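Local coordinates for Atu0111 protein (Agrobacterium tumefaciens, PDB 2FSQ), which is of unknown function but carries a domain of the 2H clan and is probably related to the 2H phosphoesterases, at residues A76-P79 with V80-H84; L107-I111 with D112-D116. All coordinates share one frame; numbering follows the deposited sequence.

Both contacts are local and follow one another along the chain, so neither nests in nor crosses the other. Contact 1 comes first. It leaves strand 75-77, which pairs with strand 184-186, and closes a short turn just before strand 84-92. That strand lies at the edge of a four-stranded antiparallel sheet. The chain then runs along 84-92 and through a loop, and contact 2 ends the loop by starting helix 111-121. This helix touches strand 222-226 of the same sheet. The sheet therefore relates the two contacts, although they do not meet. The centres of contact 1 and contact 2 are about 25 Å apart, and the nearest atoms of contact 1 and contact 2 are about 15 Å apart.

Contact 1: A76-P79 with V80-H84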
ATOM      1  N   ALA A  76     -11.245  -0.580  -8.079  1.00 13.22           N
ATOM      2  CA  ALA A  76     -11.877  -0.319  -6.795  1.00 12.95           C
ATOM      3  C   ALA A  76     -11.022   0.694  -6.063  1.00 12.57           C
ATOM      4  O   ALA A  76      -9.916   0.378  -5.578  1.00 13.11           O
ATOM      5  CB  ALA A  76     -12.003  -1.588  -5.975  1.00 13.46           C
ATOM      6  N   PHE A  77     -11.492   1.938  -6.022  1.00 12.65           N
ATOM      7  CA  PHE A  77     -10.732   3.020  -5.394  1.00 12.69           C
ATOM      8  C   PHE A  77     -10.992   3.032  -3.901  1.00 13.71           C
ATOM      9  O   PHE A  77     -12.138   2.884  -3.457  1.00 14.61           O
ATOM     10  CB  PHE A  77     -11.124   4.388  -5.997  1.00 13.20           C
ATOM     11  CG  PHE A  77     -10.557   4.627  -7.368  1.00 13.08           C
ATOM     12  CD1 PHE A  77      -9.390   5.380  -7.544  1.00 15.65           C
ATOM     13  CD2 PHE A  77     -11.178   4.085  -8.487  1.00 15.70           C
ATOM     14  CE1 PHE A  77      -8.873   5.589  -8.817  1.00 15.91           C
ATOM     15  CE2 PHE A  77     -10.679   4.295  -9.752  1.00 14.93           C
ATOM     16  CZ  PHE A  77      -9.523   5.043  -9.927  1.00 16.70           C
ATOM     17  N   THR A  78      -9.930   3.225  -3.132  1.00 13.86           N
ATOM     18  CA  THR A  78     -10.017   3.337  -1.687  1.00 13.85           C
ATOM     19  C   THR A  78     -10.330   4.801  -1.312  1.00 14.24           C
ATOM     20  O   THR A  78     -10.096   5.713  -2.103  1.00 14.47           O
ATOM     21  CB  THR A  78      -8.678   2.906  -1.074  1.00 14.36           C
ATOM     22  OG1 THR A  78      -7.640   3.703  -1.664  1.00 13.80           O
ATOM     23  CG2 THR A  78      -8.397   1.445  -1.413  1.00 15.05           C
ATOM     24  N   PRO A  79     -10.847   5.036  -0.099  1.00 14.37           N
ATOM     25  CA  PRO A  79     -11.169   6.419   0.292  1.00 14.54           C
ATOM     26  C   PRO A  79      -9.928   7.309   0.367  1.00 14.36           C
ATOM     27  O   PRO A  79      -8.852   6.849   0.732  1.00 14.22           O
ATOM     28  CB  PRO A  79     -11.791   6.264   1.695  1.00 15.25           C
ATOM     29  CG  PRO A  79     -12.298   4.840   1.693  1.00 15.04           C
ATOM     30  CD  PRO A  79     -11.258   4.063   0.929  1.00 15.12           C
ATOM     31  N   VAL A  80     -10.087   8.587   0.060  1.00 14.93           N
ATOM     32  CA  VAL A  80      -8.971   9.508   0.190  1.00 15.17           C
ATOM     33  C   VAL A  80      -8.384   9.470   1.607  1.00 14.89           C
ATOM     34  O   VAL A  80      -7.151   9.475   1.784  1.00 15.86           O
ATOM     35  CB  VAL A  80      -9.383  10.939  -0.213  1.00 15.74           C
ATOM     36  CG1 VAL A  80      -8.291  11.940   0.178  1.00 16.64           C
ATOM     37  CG2 VAL A  80      -9.694  10.983  -1.710  1.00 17.68           C
ATOM     38  N   SER A  81      -9.234   9.387   2.627  1.00 14.69           N
ATOM     39  CA  SER A  81      -8.729   9.417   3.999  1.00 14.62           C
ATOM     40  C   SER A  81      -7.947   8.148   4.400  1.00 14.76           C
ATOM     41  O   SER A  81      -7.343   8.124   5.472  1.00 16.49           O
ATOM     42  CB  SER A  81      -9.848   9.648   5.016  1.00 15.94           C
ATOM     43  OG  SER A  81     -10.775   8.570   4.981  1.00 15.33           O
ATOM     44  N   SER A  82      -8.008   7.107   3.561  1.00 13.86           N
ATOM     45  CA  SER A  82      -7.281   5.852   3.808  1.00 13.38           C
ATOM     46  C   SER A  82      -5.903   5.820   3.193  1.00 13.05           C
ATOM     47  O   SER A  82      -5.176   4.867   3.426  1.00 12.94           O
ATOM     48  CB  SER A  82      -8.046   4.643   3.270  1.00 12.65           C
ATOM     49  OG  SER A  82      -7.966   4.587   1.851  1.00 13.02           O
ATOM     50  N   LEU A  83      -5.555   6.813   2.379  1.00 13.64           N
ATOM     51  CA  LEU A  83      -4.305   6.742   1.622  1.00 12.74           C
ATOM     52  C   LEU A  83      -3.097   6.653   2.538  1.00 13.23           C
ATOM     53  O   LEU A  83      -2.978   7.385   3.524  1.00 14.23           O
ATOM     54  CB  LEU A  83      -4.174   7.932   0.672  1.00 13.14           C
ATOM     55  CG  LEU A  83      -5.199   7.972  -0.473  1.00 14.44           C
ATOM     56  CD1 LEU A  83      -5.120   9.285  -1.281  1.00 15.69           C
ATOM     57  CD2 LEU A  83      -5.128   6.744  -1.404  1.00 16.44           C
ATOM     58  N   HIS A  84      -2.199   5.725   2.211  1.00 12.48           N
ATOM     59  CA  HIS A  84      -1.055   5.473   3.068  1.00 11.79           C
ATOM     60  C   HIS A  84       0.014   4.744   2.295  1.00 12.01           C
ATOM     61  O   HIS A  84      -0.270   4.109   1.279  1.00 11.74           O
ATOM     62  CB  HIS A  84      -1.454   4.563   4.250  1.00 11.78           C
ATOM     63  CG  HIS A  84      -2.039   3.253   3.817  1.00 12.14           C
ATOM     64  ND1 HIS A  84      -1.332   2.065   3.765  1.00 14.74           N
ATOM     65  CD2 HIS A  84      -3.298   2.956   3.424  1.00 11.04           C
ATOM     66  CE1 HIS A  84      -2.131   1.101   3.327  1.00 11.35           C
ATOM     67  NE2 HIS A  84      -3.330   1.618   3.121  1.00 14.63           N
TER
HETATM   68  O   HOH W   1      -5.963   3.210   0.509  1.00 12.94           O
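Ser-82 folds back onto Pro-79 and grips its carbonyl twice. The hydroxyl OG of Ser-82 donates to Pro-79 O over 2.7 Å, in the carbonyl plane and on a lone pair. The amide N of Ser-82 reaches the same Pro-79 O over 3.0 Å, from above that plane. With OG set between its own backbone N and carbonyl carbon (chi1 74°), the hydroxyl can share this acceptor with the amide. This is the tight side. Ser-82 OG also lies 3.4 Å from Thr-78 CB and 3.5 Å from Pro-79 CD. A water extends the polar link: it donates to Ser-82 OG and is hydrogen-bonded to Thr-78 OG1, each at 2.8 Å. The backbone is a 3-10 turn, continued by Leu-83 N bonding Val-80 O. It leads from strand 75-77 to His-84 at the start of strand 84-92, probably the histidine of one of the His-x-Thr/Ser motifs typical of the 2H clan. The outer side is looser. Ser-81 is exposed, and its OG comes no nearer than 4.1 Å to Pro-79 CB. Val-80 turns away from the proline and rests on Val-60 of helix 54-67. Arg-63 of that helix bonds the carbonyl of Thr-78.

Contact 2: L107-I111 with D112-D116; sequences LDTPI and DAVTD
Thr-109 lays its methyl against the first turn of the helix. Its CG2 lies 3.6 Å from Val-114 CG2, where the two side chains cross obliquely, and 3.7 Å from Ala-113 CB. Thr-109 directly precedes the N-cap residue Pro-110, and Val-114 is the fourth residue after that cap. These are the positions of a hydrophobic staple, here made with a threonine methyl. Pro-110 has no polar side chain to cap the helix, but its carbonyl starts the helical bonding. Val-114 N donates to Pro-110 O over 3.2 Å, in the carbonyl plane. Ala-113 N adds a weak bond to Pro-110 O at a bent angle of 121°. The next bond along the helix is straighter: Thr-115 N donates to Ile-111 O at 3.0 Å, with an angle of 166° at the hydrogen.

Thr-109 sets OG1 beside its backbone N (chi1 -58°), which leaves CG2 anti to that N. The methyl thus faces the helix, while OG1 bonds the carbonyl of Pro-106. Arg-96 steadies the incoming loop through NH1, which bonds the carbonyls of Leu-107 and Thr-109. Trp-101, in the same loop, packs on Leu-107 and Val-114. On the sheet side, Thr-115 OG1 bonds Asn-43 of strand 42-48. The Thr-115 side chain also touches Phe-223 and Glu-225, which places the start of helix 111-121 against strand 222-226.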
ATOM      1  N   LEU A 107      -2.071 -20.360  14.353  1.00 14.31           N
ATOM      2  CA  LEU A 107      -2.555 -19.799  13.076  1.00 15.47           C
ATOM      3  C   LEU A 107      -4.010 -19.358  13.184  1.00 15.80           C
ATOM      4  O   LEU A 107      -4.445 -18.546  12.378  1.00 16.36           O
ATOM      5  CB  LEU A 107      -2.384 -20.797  11.925  1.00 16.10           C
ATOM      6  CG  LEU A 107      -0.933 -21.239  11.615  1.00 16.54           C
ATOM      7  CD1 LEU A 107      -0.899 -22.374  10.575  1.00 19.00           C
ATOM      8  CD2 LEU A 107      -0.059 -20.063  11.153  1.00 17.65           C
ATOM      9  N   ASP A 108      -4.741 -19.875  14.180  1.00 16.02           N
ATOM     10  CA  ASP A 108      -6.154 -19.526  14.362  1.00 17.83           C
ATOM     11  C   ASP A 108      -6.389 -18.482  15.457  1.00 17.65           C
ATOM     12  O   ASP A 108      -7.525 -18.262  15.875  1.00 19.62           O
ATOM     13  CB  ASP A 108      -7.031 -20.784  14.570  1.00 18.61           C
ATOM     14  CG  ASP A 108      -6.609 -21.618  15.759  1.00 21.58           C
ATOM     15  OD1 ASP A 108      -5.539 -21.351  16.360  1.00 22.58           O
ATOM     16  OD2 ASP A 108      -7.359 -22.579  16.086  1.00 25.20           O
ATOM     17  N   THR A 109      -5.327 -17.814  15.900  1.00 16.95           N
ATOM     18  CA  THR A 109      -5.451 -16.741  16.897  1.00 17.47           C
ATOM     19  C   THR A 109      -6.338 -15.641  16.329  1.00 17.39           C
ATOM     20  O   THR A 109      -6.121 -15.209  15.185  1.00 16.81           O
ATOM     21  CB  THR A 109      -4.081 -16.133  17.247  1.00 17.70           C
ATOM     22  OG1 THR A 109      -3.222 -17.165  17.737  1.00 18.29           O
ATOM     23  CG2 THR A 109      -4.205 -15.000  18.294  1.00 18.21           C
ATOM     24  N   PRO A 110      -7.345 -15.186  17.103  1.00 17.55           N
ATOM     25  CA  PRO A 110      -8.145 -14.050  16.634  1.00 18.36           C
ATOM     26  C   PRO A 110      -7.266 -12.841  16.305  1.00 18.09           C
ATOM     27  O   PRO A 110      -6.282 -12.577  17.004  1.00 18.02           O
ATOM     28  CB  PRO A 110      -9.044 -13.742  17.830  1.00 18.97           C
ATOM     29  CG  PRO A 110      -9.178 -15.087  18.521  1.00 18.37           C
ATOM     30  CD  PRO A 110      -7.809 -15.670  18.425  1.00 17.69           C
ATOM     31  N   ILE A 111      -7.605 -12.144  15.222  1.00 18.35           N
ATOM     32  CA  ILE A 111      -6.851 -10.961  14.814  1.00 18.67           C
ATOM     33  C   ILE A 111      -6.655  -9.971  15.980  1.00 18.95           C
ATOM     34  O   ILE A 111      -5.551  -9.486  16.192  1.00 18.99           O
ATOM     35  CB  ILE A 111      -7.486 -10.278  13.562  1.00 18.46           C
ATOM     36  CG1 ILE A 111      -7.493 -11.229  12.355  1.00 17.75           C
ATOM     37  CG2 ILE A 111      -6.743  -8.978  13.203  1.00 17.11           C
ATOM     38  CD1 ILE A 111      -6.115 -11.688  11.891  1.00 18.18           C
ATOM     39  N   ASP A 112      -7.695  -9.735  16.784  1.00 20.31           N
ATOM     40  CA  ASP A 112      -7.550  -8.793  17.906  1.00 20.76           C
ATOM     41  C   ASP A 112      -6.508  -9.208  18.949  1.00 20.88           C
ATOM     42  O   ASP A 112      -5.838  -8.347  19.537  1.00 21.27           O
ATOM     43  CB  ASP A 112      -8.891  -8.536  18.595  1.00 21.86           C
ATOM     44  CG  ASP A 112      -9.780  -7.579  17.820  1.00 22.89           C
ATOM     45  OD1 ASP A 112      -9.338  -6.990  16.793  1.00 23.62           O
ATOM     46  OD2 ASP A 112     -10.939  -7.396  18.262  1.00 27.78           O
ATOM     47  N   ALA A 113      -6.376 -10.515  19.197  1.00 19.86           N
ATOM     48  CA  ALA A 113      -5.336 -11.006  20.098  1.00 20.12           C
ATOM     49  C   ALA A 113      -3.933 -10.840  19.515  1.00 19.17           C
ATOM     50  O   ALA A 113      -2.978 -10.582  20.234  1.00 19.01           O
ATOM     51  CB  ALA A 113      -5.607 -12.464  20.531  1.00 20.58           C
ATOM     52  N   VAL A 114      -3.797 -10.966  18.195  1.00 18.03           N
ATOM     53  CA  VAL A 114      -2.497 -10.699  17.586  1.00 17.29           C
ATOM     54  C   VAL A 114      -2.141  -9.203  17.737  1.00 17.06           C
ATOM     55  O   VAL A 114      -1.001  -8.853  18.050  1.00 17.79           O
ATOM     56  CB  VAL A 114      -2.435 -11.123  16.096  1.00 16.32           C
ATOM     57  CG1 VAL A 114      -1.027 -10.941  15.582  1.00 16.89           C
ATOM     58  CG2 VAL A 114      -2.883 -12.594  15.913  1.00 16.88           C
ATOM     59  N   THR A 115      -3.130  -8.344  17.513  1.00 17.97           N
ATOM     60  CA  THR A 115      -2.972  -6.903  17.690  1.00 19.23           C
ATOM     61  C   THR A 115      -2.486  -6.572  19.116  1.00 19.52           C
ATOM     62  O   THR A 115      -1.539  -5.795  19.283  1.00 19.36           O
ATOM     63  CB  THR A 115      -4.263  -6.163  17.317  1.00 18.49           C
ATOM     64  OG1 THR A 115      -4.560  -6.402  15.931  1.00 18.26           O
ATOM     65  CG2 THR A 115      -4.121  -4.660  17.556  1.00 20.04           C
ATOM     66  N   ASP A 116      -3.076  -7.214  20.128  1.00 21.05           N
ATOM     67  CA  ASP A 116      -2.627  -7.012  21.518  1.00 21.88           C
ATOM     68  C   ASP A 116      -1.179  -7.469  21.753  1.00 21.66           C
ATOM     69  O   ASP A 116      -0.410  -6.772  22.426  1.00 21.97           O
ATOM     70  CB  ASP A 116      -3.556  -7.712  22.522  1.00 23.45           C
ATOM     71  CG  ASP A 116      -5.007  -7.207  22.462  1.00 25.81           C
ATOM     72  OD1 ASP A 116      -5.269  -6.063  22.031  1.00 30.58           O
ATOM     73  OD2 ASP A 116      -5.903  -7.968  22.893  1.00 30.25           O
TER